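Local coordinates for coat protein (PDB 2BBD), which serves as the major coat protein of an archaeal virus, probably building its icosahedral shell from a double jelly-roll fold, at residues N227-E232 / A298-D303; L85-T90 / A264-A269. All coordinates share one frame; numbering follows the deposited sequence.

Contact 1 (N227-E232 / A298-D303)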
ATOM      1  N   ASN A 227      -0.230 -15.362  12.437  1.00 27.00           N
ATOM      2  CA  ASN A 227      -1.255 -15.887  13.327  1.00 25.47           C
ATOM      3  C   ASN A 227      -2.475 -16.222  12.478  1.00 27.19           C
ATOM      4  O   ASN A 227      -2.531 -15.883  11.301  1.00 26.99           O
ATOM      5  CB  ASN A 227      -1.633 -14.818  14.348  1.00 22.96           C
ATOM      6  CG  ASN A 227      -2.373 -13.642  13.709  1.00 25.31           C
ATOM      7  OD1 ASN A 227      -3.547 -13.755  13.342  1.00 28.03           O
ATOM      8  ND2 ASN A 227      -1.679 -12.518  13.554  1.00 20.39           N
ATOM      9  N   THR A 228      -3.455 -16.879  13.085  1.00 28.06           N
ATOM     10  CA  THR A 228      -4.676 -17.233  12.388  1.00 29.36           C
ATOM     11  C   THR A 228      -5.847 -16.762  13.231  1.00 29.48           C
ATOM     12  O   THR A 228      -6.826 -17.485  13.404  1.00 29.76           O
ATOM     13  CB  THR A 228      -4.785 -18.761  12.177  1.00 30.40           C
ATOM     14  OG1 THR A 228      -4.485 -19.440  13.404  1.00 34.37           O
ATOM     15  CG2 THR A 228      -3.824 -19.225  11.094  1.00 31.93           C
ATOM     16  N   ASP A 229      -5.737 -15.545  13.760  1.00 28.94           N
ATOM     17  CA  ASP A 229      -6.784 -14.979  14.606  1.00 29.49           C
ATOM     18  C   ASP A 229      -8.035 -14.529  13.865  1.00 28.88           C
ATOM     19  O   ASP A 229      -9.140 -14.624  14.398  1.00 28.74           O
ATOM     20  CB  ASP A 229      -6.251 -13.799  15.425  1.00 29.30           C
ATOM     21  CG  ASP A 229      -5.245 -14.225  16.477  1.00 31.59           C
ATOM     22  OD1 ASP A 229      -5.279 -15.403  16.906  1.00 33.42           O
ATOM     23  OD2 ASP A 229      -4.428 -13.379  16.888  1.00 32.49           O
ATOM     24  N   PRO A 230      -7.888 -14.014  12.634  1.00 30.18           N
ATOM     25  CA  PRO A 230      -9.119 -13.591  11.963  1.00 29.67           C
ATOM     26  C   PRO A 230      -9.913 -14.780  11.442  1.00 29.80           C
ATOM     27  O   PRO A 230      -9.349 -15.690  10.846  1.00 30.02           O
ATOM     28  CB  PRO A 230      -8.610 -12.665  10.851  1.00 29.89           C
ATOM     29  CG  PRO A 230      -7.270 -13.220  10.522  1.00 29.95           C
ATOM     30  CD  PRO A 230      -6.691 -13.612  11.868  1.00 30.29           C
ATOM     31  N   THR A 231     -11.221 -14.779  11.683  1.00 29.70           N
ATOM     32  CA  THR A 231     -12.068 -15.878  11.225  1.00 29.56           C
ATOM     33  C   THR A 231     -13.185 -15.443  10.282  1.00 29.12           C
ATOM     34  O   THR A 231     -13.628 -16.219   9.434  1.00 28.33           O
ATOM     35  CB  THR A 231     -12.690 -16.615  12.423  1.00 28.87           C
ATOM     36  OG1 THR A 231     -13.435 -15.687  13.223  1.00 30.25           O
ATOM     37  CG2 THR A 231     -11.603 -17.236  13.272  1.00 28.43           C
ATOM     38  N   GLU A 232     -13.623 -14.195  10.415  1.00 29.81           N
ATOM     39  CA  GLU A 232     -14.705 -13.681   9.584  1.00 30.88           C
ATOM     40  C   GLU A 232     -14.539 -12.193   9.286  1.00 30.19           C
ATOM     41  O   GLU A 232     -14.086 -11.429  10.141  1.00 27.75           O
ATOM     42  CB  GLU A 232     -16.043 -13.899  10.298  1.00 34.23           C
ATOM     43  CG  GLU A 232     -17.281 -13.589   9.468  1.00 41.55           C
ATOM     44  CD  GLU A 232     -17.792 -14.803   8.704  1.00 48.08           C
ATOM     45  OE1 GLU A 232     -17.543 -15.945   9.157  1.00 51.66           O
ATOM     46  OE2 GLU A 232     -18.459 -14.621   7.660  1.00 52.09           O
ATOM     47  N   ALA A 298     -13.908 -10.812  13.074  1.00 26.48           N
ATOM     48  CA  ALA A 298     -14.084 -11.755  14.165  1.00 26.17           C
ATOM     49  C   ALA A 298     -12.663 -12.224  14.404  1.00 24.33           C
ATOM     50  O   ALA A 298     -12.035 -12.777  13.498  1.00 28.13           O
ATOM     51  CB  ALA A 298     -14.965 -12.926  13.739  1.00 26.06           C
ATOM     52  N   LEU A 299     -12.152 -12.000  15.611  1.00 24.79           N
ATOM     53  CA  LEU A 299     -10.781 -12.386  15.930  1.00 25.94           C
ATOM     54  C   LEU A 299     -10.649 -13.364  17.094  1.00 25.83           C
ATOM     55  O   LEU A 299     -11.338 -13.233  18.098  1.00 27.69           O
ATOM     56  CB  LEU A 299      -9.952 -11.135  16.248  1.00 24.06           C
ATOM     57  CG  LEU A 299      -9.920 -10.012  15.213  1.00 23.83           C
ATOM     58  CD1 LEU A 299      -9.128  -8.836  15.771  1.00 22.03           C
ATOM     59  CD2 LEU A 299      -9.303 -10.512  13.925  1.00 24.27           C
ATOM     60  N   GLN A 300      -9.730 -14.321  16.952  1.00 26.72           N
ATOM     61  CA  GLN A 300      -9.454 -15.333  17.980  1.00 25.39           C
ATOM     62  C   GLN A 300      -8.741 -14.728  19.189  1.00 26.48           C
ATOM     63  O   GLN A 300      -8.745 -15.304  20.275  1.00 27.28           O
ATOM     64  CB  GLN A 300      -8.559 -16.428  17.410  1.00 24.25           C
ATOM     65  CG  GLN A 300      -9.139 -17.214  16.249  1.00 27.22           C
ATOM     66  CD  GLN A 300     -10.117 -18.270  16.713  1.00 29.94           C
ATOM     67  OE1 GLN A 300     -11.334 -18.056  16.718  1.00 33.62           O
ATOM     68  NE2 GLN A 300      -9.587 -19.416  17.128  1.00 27.28           N
ATOM     69  N   ASN A 301      -8.106 -13.578  18.990  1.00 27.53           N
ATOM     70  CA  ASN A 301      -7.367 -12.889  20.052  1.00 27.43           C
ATOM     71  C   ASN A 301      -7.527 -11.374  19.887  1.00 28.05           C
ATOM     72  O   ASN A 301      -7.860 -10.893  18.802  1.00 27.29           O
ATOM     73  CB  ASN A 301      -5.865 -13.236  19.984  1.00 29.17           C
ATOM     74  CG  ASN A 301      -5.552 -14.671  20.449  1.00 30.72           C
ATOM     75  OD1 ASN A 301      -5.815 -15.029  21.590  1.00 33.67           O
ATOM     76  ND2 ASN A 301      -4.977 -15.484  19.558  1.00 30.12           N
ATOM     77  N   GLN A 302      -7.297 -10.622  20.958  1.00 27.72           N
ATOM     78  CA  GLN A 302      -7.399  -9.172  20.858  1.00 27.41           C
ATOM     79  C   GLN A 302      -6.132  -8.728  20.140  1.00 26.96           C
ATOM     80  O   GLN A 302      -5.026  -8.900  20.653  1.00 26.25           O
ATOM     81  CB  GLN A 302      -7.470  -8.525  22.239  1.00 29.05           C
ATOM     82  CG  GLN A 302      -7.615  -7.006  22.175  1.00 32.96           C
ATOM     83  CD  GLN A 302      -7.901  -6.383  23.528  1.00 35.09           C
ATOM     84  OE1 GLN A 302      -8.823  -6.798  24.230  1.00 36.40           O
ATOM     85  NE2 GLN A 302      -7.115  -5.379  23.897  1.00 36.55           N
ATOM     86  N   ASP A 303      -6.295  -8.170  18.945  1.00 24.33           N
ATOM     87  CA  ASP A 303      -5.147  -7.739  18.158  1.00 25.38           C
ATOM     88  C   ASP A 303      -5.287  -6.323  17.634  1.00 25.47           C
ATOM     89  O   ASP A 303      -6.315  -5.669  17.805  1.00 26.04           O
ATOM     90  CB  ASP A 303      -4.943  -8.636  16.930  1.00 23.12           C
ATOM     91  CG  ASP A 303      -4.922 -10.116  17.262  1.00 24.07           C
ATOM     92  OD1 ASP A 303      -4.322 -10.497  18.285  1.00 25.94           O
ATOM     93  OD2 ASP A 303      -5.495 -10.897  16.473  1.00 24.52           O
TER
HETATM   94  O   HOH W   1     -13.022 -15.391  15.860  1.00 31.94           O

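Contact 2 (L85-T90 / A264-A269)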
ATOM      1  N   LEU A  85       1.009  -5.723  -0.075  1.00 21.37           N
ATOM      2  CA  LEU A  85       0.226  -5.463  -1.277  1.00 21.29           C
ATOM      3  C   LEU A  85       1.052  -5.898  -2.492  1.00 22.36           C
ATOM      4  O   LEU A  85       0.519  -6.461  -3.449  1.00 24.93           O
ATOM      5  CB  LEU A  85      -0.132  -3.974  -1.393  1.00 21.45           C
ATOM      6  CG  LEU A  85      -1.038  -3.605  -2.579  1.00 25.57           C
ATOM      7  CD1 LEU A  85      -2.395  -4.281  -2.415  1.00 25.57           C
ATOM      8  CD2 LEU A  85      -1.213  -2.090  -2.662  1.00 22.97           C
HETATM    9  N   MSE A  86       2.360  -5.651  -2.453  1.00 21.91           N
HETATM   10  CA  MSE A  86       3.225  -6.047  -3.561  1.00 21.26           C
HETATM   11  C   MSE A  86       3.230  -7.573  -3.706  1.00 20.95           C
HETATM   12  O   MSE A  86       3.180  -8.113  -4.807  1.00 21.69           O
HETATM   13  CB  MSE A  86       4.659  -5.556  -3.329  1.00 22.55           C
HETATM   14  CG  MSE A  86       4.819  -4.049  -3.319  1.00 24.97           C
HETATM   15 SE   MSE A  86       4.178  -3.241  -4.969  1.00 47.06          SE
HETATM   16  CE  MSE A  86       2.596  -2.374  -4.257  1.00 29.67           C
ATOM     17  N   TYR A  87       3.308  -8.258  -2.576  1.00 22.48           N
ATOM     18  CA  TYR A  87       3.319  -9.713  -2.561  1.00 22.82           C
ATOM     19  C   TYR A  87       2.120 -10.255  -3.339  1.00 23.30           C
ATOM     20  O   TYR A  87       2.268 -11.096  -4.217  1.00 23.84           O
ATOM     21  CB  TYR A  87       3.270 -10.207  -1.110  1.00 21.01           C
ATOM     22  CG  TYR A  87       3.012 -11.687  -0.950  1.00 21.50           C
ATOM     23  CD1 TYR A  87       4.061 -12.610  -0.945  1.00 18.87           C
ATOM     24  CD2 TYR A  87       1.712 -12.165  -0.775  1.00 19.81           C
ATOM     25  CE1 TYR A  87       3.816 -13.977  -0.759  1.00 23.66           C
ATOM     26  CE2 TYR A  87       1.455 -13.522  -0.599  1.00 20.09           C
ATOM     27  CZ  TYR A  87       2.502 -14.418  -0.586  1.00 22.93           C
ATOM     28  OH  TYR A  87       2.226 -15.743  -0.383  1.00 21.94           O
ATOM     29  N   TYR A  88       0.933  -9.765  -3.011  1.00 23.04           N
ATOM     30  CA  TYR A  88      -0.282 -10.222  -3.675  1.00 25.59           C
ATOM     31  C   TYR A  88      -0.384  -9.842  -5.155  1.00 26.52           C
ATOM     32  O   TYR A  88      -0.719 -10.681  -5.997  1.00 26.53           O
ATOM     33  CB  TYR A  88      -1.512  -9.693  -2.927  1.00 23.14           C
ATOM     34  CG  TYR A  88      -1.839 -10.472  -1.670  1.00 22.97           C
ATOM     35  CD1 TYR A  88      -2.381 -11.750  -1.749  1.00 22.60           C
ATOM     36  CD2 TYR A  88      -1.603  -9.935  -0.405  1.00 22.93           C
ATOM     37  CE1 TYR A  88      -2.685 -12.483  -0.600  1.00 24.95           C
ATOM     38  CE2 TYR A  88      -1.903 -10.659   0.758  1.00 24.62           C
ATOM     39  CZ  TYR A  88      -2.446 -11.937   0.649  1.00 26.56           C
ATOM     40  OH  TYR A  88      -2.760 -12.671   1.775  1.00 25.63           O
ATOM     41  N   THR A  89      -0.085  -8.581  -5.463  1.00 25.42           N
ATOM     42  CA  THR A  89      -0.186  -8.092  -6.828  1.00 25.88           C
ATOM     43  C   THR A  89       0.904  -8.602  -7.769  1.00 26.72           C
ATOM     44  O   THR A  89       0.832  -8.373  -8.974  1.00 26.78           O
ATOM     45  CB  THR A  89      -0.216  -6.544  -6.847  1.00 26.44           C
ATOM     46  OG1 THR A  89       0.979  -6.026  -6.255  1.00 26.33           O
ATOM     47  CG2 THR A  89      -1.413  -6.039  -6.059  1.00 27.28           C
ATOM     48  N   THR A  90       1.907  -9.289  -7.227  1.00 23.50           N
ATOM     49  CA  THR A  90       2.984  -9.830  -8.055  1.00 24.65           C
ATOM     50  C   THR A  90       2.944 -11.360  -8.037  1.00 23.58           C
ATOM     51  O   THR A  90       3.868 -12.017  -8.516  1.00 23.76           O
ATOM     52  CB  THR A  90       4.382  -9.389  -7.552  1.00 23.15           C
ATOM     53  OG1 THR A  90       4.559  -9.845  -6.208  1.00 22.93           O
ATOM     54  CG2 THR A  90       4.524  -7.873  -7.604  1.00 23.12           C
ATOM     55  N   ALA A 264      -0.621 -18.087  -2.682  1.00 27.15           N
ATOM     56  CA  ALA A 264      -1.117 -18.417  -1.358  1.00 25.92           C
ATOM     57  C   ALA A 264      -1.061 -17.149  -0.501  1.00 27.07           C
ATOM     58  O   ALA A 264      -0.391 -16.179  -0.865  1.00 27.41           O
ATOM     59  CB  ALA A 264      -0.257 -19.515  -0.739  1.00 25.24           C
ATOM     60  N   PRO A 265      -1.757 -17.143   0.649  1.00 25.85           N
ATOM     61  CA  PRO A 265      -1.793 -15.990   1.563  1.00 25.36           C
ATOM     62  C   PRO A 265      -0.415 -15.593   2.090  1.00 24.17           C
ATOM     63  O   PRO A 265       0.431 -16.449   2.335  1.00 25.54           O
ATOM     64  CB  PRO A 265      -2.697 -16.470   2.704  1.00 25.34           C
ATOM     65  CG  PRO A 265      -3.532 -17.547   2.072  1.00 28.33           C
ATOM     66  CD  PRO A 265      -2.539 -18.264   1.196  1.00 26.45           C
ATOM     67  N   TYR A 266      -0.204 -14.292   2.271  1.00 22.62           N
ATOM     68  CA  TYR A 266       1.059 -13.791   2.807  1.00 22.77           C
ATOM     69  C   TYR A 266       1.254 -14.424   4.190  1.00 22.26           C
ATOM     70  O   TYR A 266       2.369 -14.756   4.594  1.00 22.60           O
ATOM     71  CB  TYR A 266       1.007 -12.267   2.914  1.00 21.08           C
ATOM     72  CG  TYR A 266       2.250 -11.676   3.498  1.00 21.70           C
ATOM     73  CD1 TYR A 266       3.420 -11.561   2.741  1.00 19.85           C
ATOM     74  CD2 TYR A 266       2.274 -11.251   4.827  1.00 20.03           C
ATOM     75  CE1 TYR A 266       4.580 -11.033   3.300  1.00 21.31           C
ATOM     76  CE2 TYR A 266       3.426 -10.725   5.389  1.00 22.93           C
ATOM     77  CZ  TYR A 266       4.573 -10.617   4.621  1.00 21.43           C
ATOM     78  OH  TYR A 266       5.701 -10.083   5.194  1.00 25.13           O
ATOM     79  N   SER A 267       0.153 -14.572   4.919  1.00 22.27           N
ATOM     80  CA  SER A 267       0.154 -15.229   6.219  1.00 22.38           C
ATOM     81  C   SER A 267      -1.297 -15.554   6.531  1.00 23.65           C
ATOM     82  O   SER A 267      -2.194 -15.205   5.761  1.00 25.35           O
ATOM     83  CB  SER A 267       0.738 -14.345   7.326  1.00 21.41           C
ATOM     84  OG  SER A 267      -0.164 -13.320   7.701  1.00 22.64           O
ATOM     85  N   GLY A 268      -1.534 -16.222   7.649  1.00 24.49           N
ATOM     86  CA  GLY A 268      -2.900 -16.545   8.001  1.00 25.21           C
ATOM     87  C   GLY A 268      -3.660 -15.328   8.492  1.00 25.61           C
ATOM     88  O   GLY A 268      -4.853 -15.416   8.747  1.00 27.48           O
ATOM     89  N   ALA A 269      -2.995 -14.181   8.614  1.00 26.24           N
ATOM     90  CA  ALA A 269      -3.682 -12.992   9.121  1.00 25.85           C
ATOM     91  C   ALA A 269      -3.816 -11.843   8.140  1.00 26.28           C
ATOM     92  O   ALA A 269      -4.076 -10.706   8.546  1.00 24.33           O
ATOM     93  CB  ALA A 269      -2.995 -12.503  10.401  1.00 27.96           C
TER

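Contact 1 (N227-E232 / A298-D303)
D229 and P230 meet L299 and Q300 where two antiparallel strands, 230-237 and 293-299, begin and end side by side, and the turns beyond them are locked together by acid and amide side chains. Q300 N donates to D229 O over 2.6 Å, and T231 N reaches A298 O at 2.8 Å, nearly straight at the hydrogen (163°). Between these bonds lies the non-hydrogen-bonded pair P230-L299, where the missing N-H of P230 costs no bond to 293-299; branch CD2 of L299 rests against P230 CB, 3.8 Å away. The strands are the middle two of the four-stranded antiparallel sheet 200-204, 293-299, 230-237 and 243-249, consistent with one face of a jelly roll in the C-terminal half. On the sheet face opposite P230 and L299, the CB atoms of E232 and A298 pack 3.7 Å apart. D229 buries more against the other segment than any other residue here, through its carboxylate. With CG beside its own backbone N (chi1 -68°), the carboxylate extends toward 301-303: D229 OD1 accepts from N301 ND2 at 2.7 Å, met from above the carboxylate plane, while D229 OD2 lies 2.7 Å from D303 OD2, the two carboxylates turned only 19° apart. Such closeness suggests that one acid probably holds a proton; N220 ND2 also donates to D229 OD2. An Asx turn, D229 N to N227 OD1, shapes the approach to the strand. Nearer the solvent, a water bridges T231 OG1 and Q300 OE1, and T231 CG2 lies 3.6 Å from that amide oxygen.

Contact 2 (L85-T90 / A264-A269)
Y87 and Y88, on the last turns of helix 79-89, receive the loop that joins helix 250-261 to strand 270-284, whose residues A264 to Y266 make the contact. The main feature is a T-shaped aromatic pair: the edge of Y266 points at one face of Y87, with centroids 5.2 Å apart and planes 78° from each other. Atom CD1 of Y266 comes down toward the rim of that face rather than its middle, 3.7 Å from Y87 CG, while Y266 CB lies 3.8 Å from Y87 CD2. Each hydroxyl of the helix tyrosines takes a backbone group of the loop. Y87, its CG anti to the backbone N (chi1 169°), projects its ring toward the loop, and OH donates to A264 O over 2.7 Å, approaching from above the carbonyl plane. Y88 runs to the same loop from the neighbouring helix position: its OH accepts from Y266 N at 3.1 Å along a nearly straight N-H (165°), and is also hydrogen-bonded to S270 OG, so one phenol oxygen ties both loop and strand start. The two helix rings support each other, since Y87 CD2 sits over the centre of the Y88 ring. Farther along the loop, S267 OG accepts from A269 N at 3.1 Å, an ST turn that bends the chain into strand 270-284. A (4S)-2-methyl-2,4-pentanediol, probably from the crystallisation liquor, is hydrogen-bonded through O4 to Y266 O, its nearest atom about 3 Å from the Y87 side chain. A helix from the N-terminal half meeting a loop from the C-terminal half fits the side-by-side rolls of a double jelly-roll capsid protein.

From the N terminus the segments come in the order 85-90, 227-232, 264-269, 298-303, so the two contacts cross. Contact 2 closes a long loop of 173 residues that contains 227-232, and contact 1 closes a shorter one of 65 residues that contains 264-269. Contact 2 joins helix 79-89, in the N-terminal half, to the loop before strand 270-284; contact 1 draws together the ends of two neighbouring strands of the four-stranded sheet. Although their centres lie about 17 Å apart, they touch directly: N227 OD1 packs on A269 CB at 3.2 Å, and P230 CG lies 3.7 Å from G268 O.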